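Local coordinates for protein arabinan endo-1,5-alpha-l-arabinosidase A (PDB 1GYH) that hydrolyses the alpha-1,5-arabinofuranosyl bonds of linear arabinan in the plant cell wall, releasing almost exclusively arabinotriose, at residues Lys252-Trp257 against Val304-Leu309. Residues are numbered along the deposited sequence; the frame is centred on the assembly and turned at random.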
# COMPACT_ATOMS: atom_id res chain seq x y z
N LYS A 252 6.73 -6.14 -14.45
CA LYS A 252 7.81 -5.17 -14.51
C LYS A 252 7.57 -4.19 -15.64
O LYS A 252 6.69 -4.34 -16.48
CB LYS A 252 9.17 -5.84 -14.68
CG LYS A 252 9.41 -6.61 -15.99
CD LYS A 252 10.77 -7.37 -16.03
CE LYS A 252 10.92 -8.13 -17.37
NZ LYS A 252 12.32 -8.53 -17.73
N GLY A 253 8.38 -3.13 -15.64
CA GLY A 253 8.20 -2.06 -16.59
C GLY A 253 8.72 -2.36 -17.95
O GLY A 253 9.33 -3.40 -18.17
N ASN A 254 8.46 -1.43 -18.87
CA ASN A 254 8.91 -1.52 -20.24
C ASN A 254 9.36 -0.12 -20.75
O ASN A 254 9.55 0.81 -19.96
CB ASN A 254 7.79 -2.12 -21.12
CG ASN A 254 6.50 -1.34 -21.05
OD1 ASN A 254 6.50 -0.08 -21.14
ND2 ASN A 254 5.36 -2.07 -20.88
N LYS A 255 9.56 0.04 -22.05
CA LYS A 255 10.05 1.32 -22.60
C LYS A 255 9.13 2.53 -22.32
O LYS A 255 9.61 3.68 -22.26
CB LYS A 255 10.37 1.20 -24.10
CG LYS A 255 9.17 1.07 -25.07
CD LYS A 255 9.56 0.44 -26.46
CE LYS A 255 10.15 1.43 -27.43
NZ LYS A 255 10.36 0.84 -28.82
N ARG A 256 7.83 2.29 -22.17
CA ARG A 256 6.87 3.37 -21.99
C ARG A 256 6.61 3.67 -20.51
O ARG A 256 6.24 4.81 -20.17
CB ARG A 256 5.54 3.06 -22.71
CG ARG A 256 5.55 3.28 -24.20
CD ARG A 256 4.28 2.79 -24.97
NE ARG A 256 3.92 1.42 -24.63
CZ ARG A 256 4.58 0.33 -25.04
NH1 ARG A 256 5.64 0.42 -25.84
NH2 ARG A 256 4.16 -0.86 -24.65
N TRP A 257 6.81 2.67 -19.65
CA TRP A 257 6.46 2.71 -18.23
C TRP A 257 7.67 2.26 -17.42
O TRP A 257 7.93 1.05 -17.27
CB TRP A 257 5.23 1.83 -17.92
CG TRP A 257 4.09 2.27 -18.71
CD1 TRP A 257 3.67 1.75 -19.91
CD2 TRP A 257 3.24 3.40 -18.44
NE1 TRP A 257 2.61 2.47 -20.38
CE2 TRP A 257 2.33 3.50 -19.53
CE3 TRP A 257 3.15 4.34 -17.39
CZ2 TRP A 257 1.33 4.50 -19.59
CZ3 TRP A 257 2.18 5.34 -17.47
CH2 TRP A 257 1.27 5.40 -18.57
N VAL A 304 -1.02 -10.95 -15.05
CA VAL A 304 -1.59 -9.76 -15.70
C VAL A 304 -1.05 -9.56 -17.12
O VAL A 304 -0.00 -10.11 -17.49
CB VAL A 304 -1.36 -8.50 -14.84
CG1 VAL A 304 -2.13 -8.59 -13.52
CG2 VAL A 304 0.15 -8.24 -14.59
N ASP A 305 -1.79 -8.81 -17.93
CA ASP A 305 -1.42 -8.53 -19.31
C ASP A 305 -0.81 -7.12 -19.31
O ASP A 305 -1.51 -6.14 -19.09
CB ASP A 305 -2.68 -8.64 -20.21
CG ASP A 305 -2.45 -8.22 -21.67
OD1 ASP A 305 -1.30 -7.87 -22.09
OD2 ASP A 305 -3.42 -8.24 -22.50
N GLU A 306 0.50 -7.02 -19.55
CA GLU A 306 1.18 -5.71 -19.43
C GLU A 306 0.71 -4.68 -20.48
O GLU A 306 0.94 -3.48 -20.32
CB GLU A 306 2.71 -5.87 -19.33
CG GLU A 306 3.51 -6.14 -20.55
CD GLU A 306 5.00 -5.77 -20.32
OE1 GLU A 306 5.70 -6.32 -19.40
OE2 GLU A 306 5.47 -4.90 -21.05
N LYS A 307 0.03 -5.13 -21.53
CA LYS A 307 -0.60 -4.21 -22.48
C LYS A 307 -1.62 -3.29 -21.86
O LYS A 307 -1.82 -2.19 -22.37
CB LYS A 307 -1.23 -4.98 -23.66
CG LYS A 307 -0.17 -5.63 -24.55
CD LYS A 307 -0.68 -6.82 -25.38
CE LYS A 307 -1.79 -6.47 -26.31
NZ LYS A 307 -2.06 -7.61 -27.28
N GLU A 308 -2.25 -3.71 -20.75
CA GLU A 308 -3.20 -2.85 -20.05
C GLU A 308 -2.56 -1.61 -19.38
O GLU A 308 -3.25 -0.66 -19.04
CB GLU A 308 -4.03 -3.65 -19.05
CG GLU A 308 -4.95 -4.63 -19.79
CD GLU A 308 -5.85 -5.47 -18.88
OE1 GLU A 308 -5.72 -5.39 -17.66
OE2 GLU A 308 -6.68 -6.22 -19.42
N LEU A 309 -1.24 -1.61 -19.20
CA LEU A 309 -0.55 -0.35 -18.85
C LEU A 309 -0.83 0.74 -19.87
O LEU A 309 -0.91 1.92 -19.50
CB LEU A 309 0.97 -0.52 -18.68
CG LEU A 309 1.42 -1.46 -17.59
CD1 LEU A 309 2.91 -1.74 -17.70
CD2 LEU A 309 1.07 -0.98 -16.19
O HOH W 1 5.88 -7.79 -16.96
O HOH W 2 8.70 -6.01 -19.69
O HOH W 3 2.58 -1.75 -21.79
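Leu309 lays its CB over one face of the Trp257 indole, a CH-pi contact 4.0 Å from the centroid of the five-membered ring and 22° off its normal. Leu309 O, which accepts from Lys290 NZ, lies on the same side near the rim, 3.4 Å from Trp257 CZ2, while the indole NE1 hydrogen-bonds OD1 of Asp310. Glu306 supplies the polar half of the contact: its CG sits between the backbone N and carbonyl carbon (chi1 78°), and the extended chain beyond carries the carboxylate to Asn254. Asn254 ND2 donates to Glu306 OE2 (2.8 Å, 168°), in its own amide plane but meeting the oxygen from above the carboxylate plane. The other end of the amide is held too, since Asn254 OD1 accepts from Arg256 N (2.9 Å) and Trp257 N (3.1 Å), which fixes the group's rotation and directs ND2 at Glu306. One water links Glu306 OE1 to Lys252 N and another links it to Gly253 O; a third joins ND2 to Glu306 O. The Asx turn at Asn254, between two blades of the five-bladed beta-propeller, thus meets the type I turn Asp305-Glu308 that follows strand 302-303, an outermost strand of the blade beginning with Trp257.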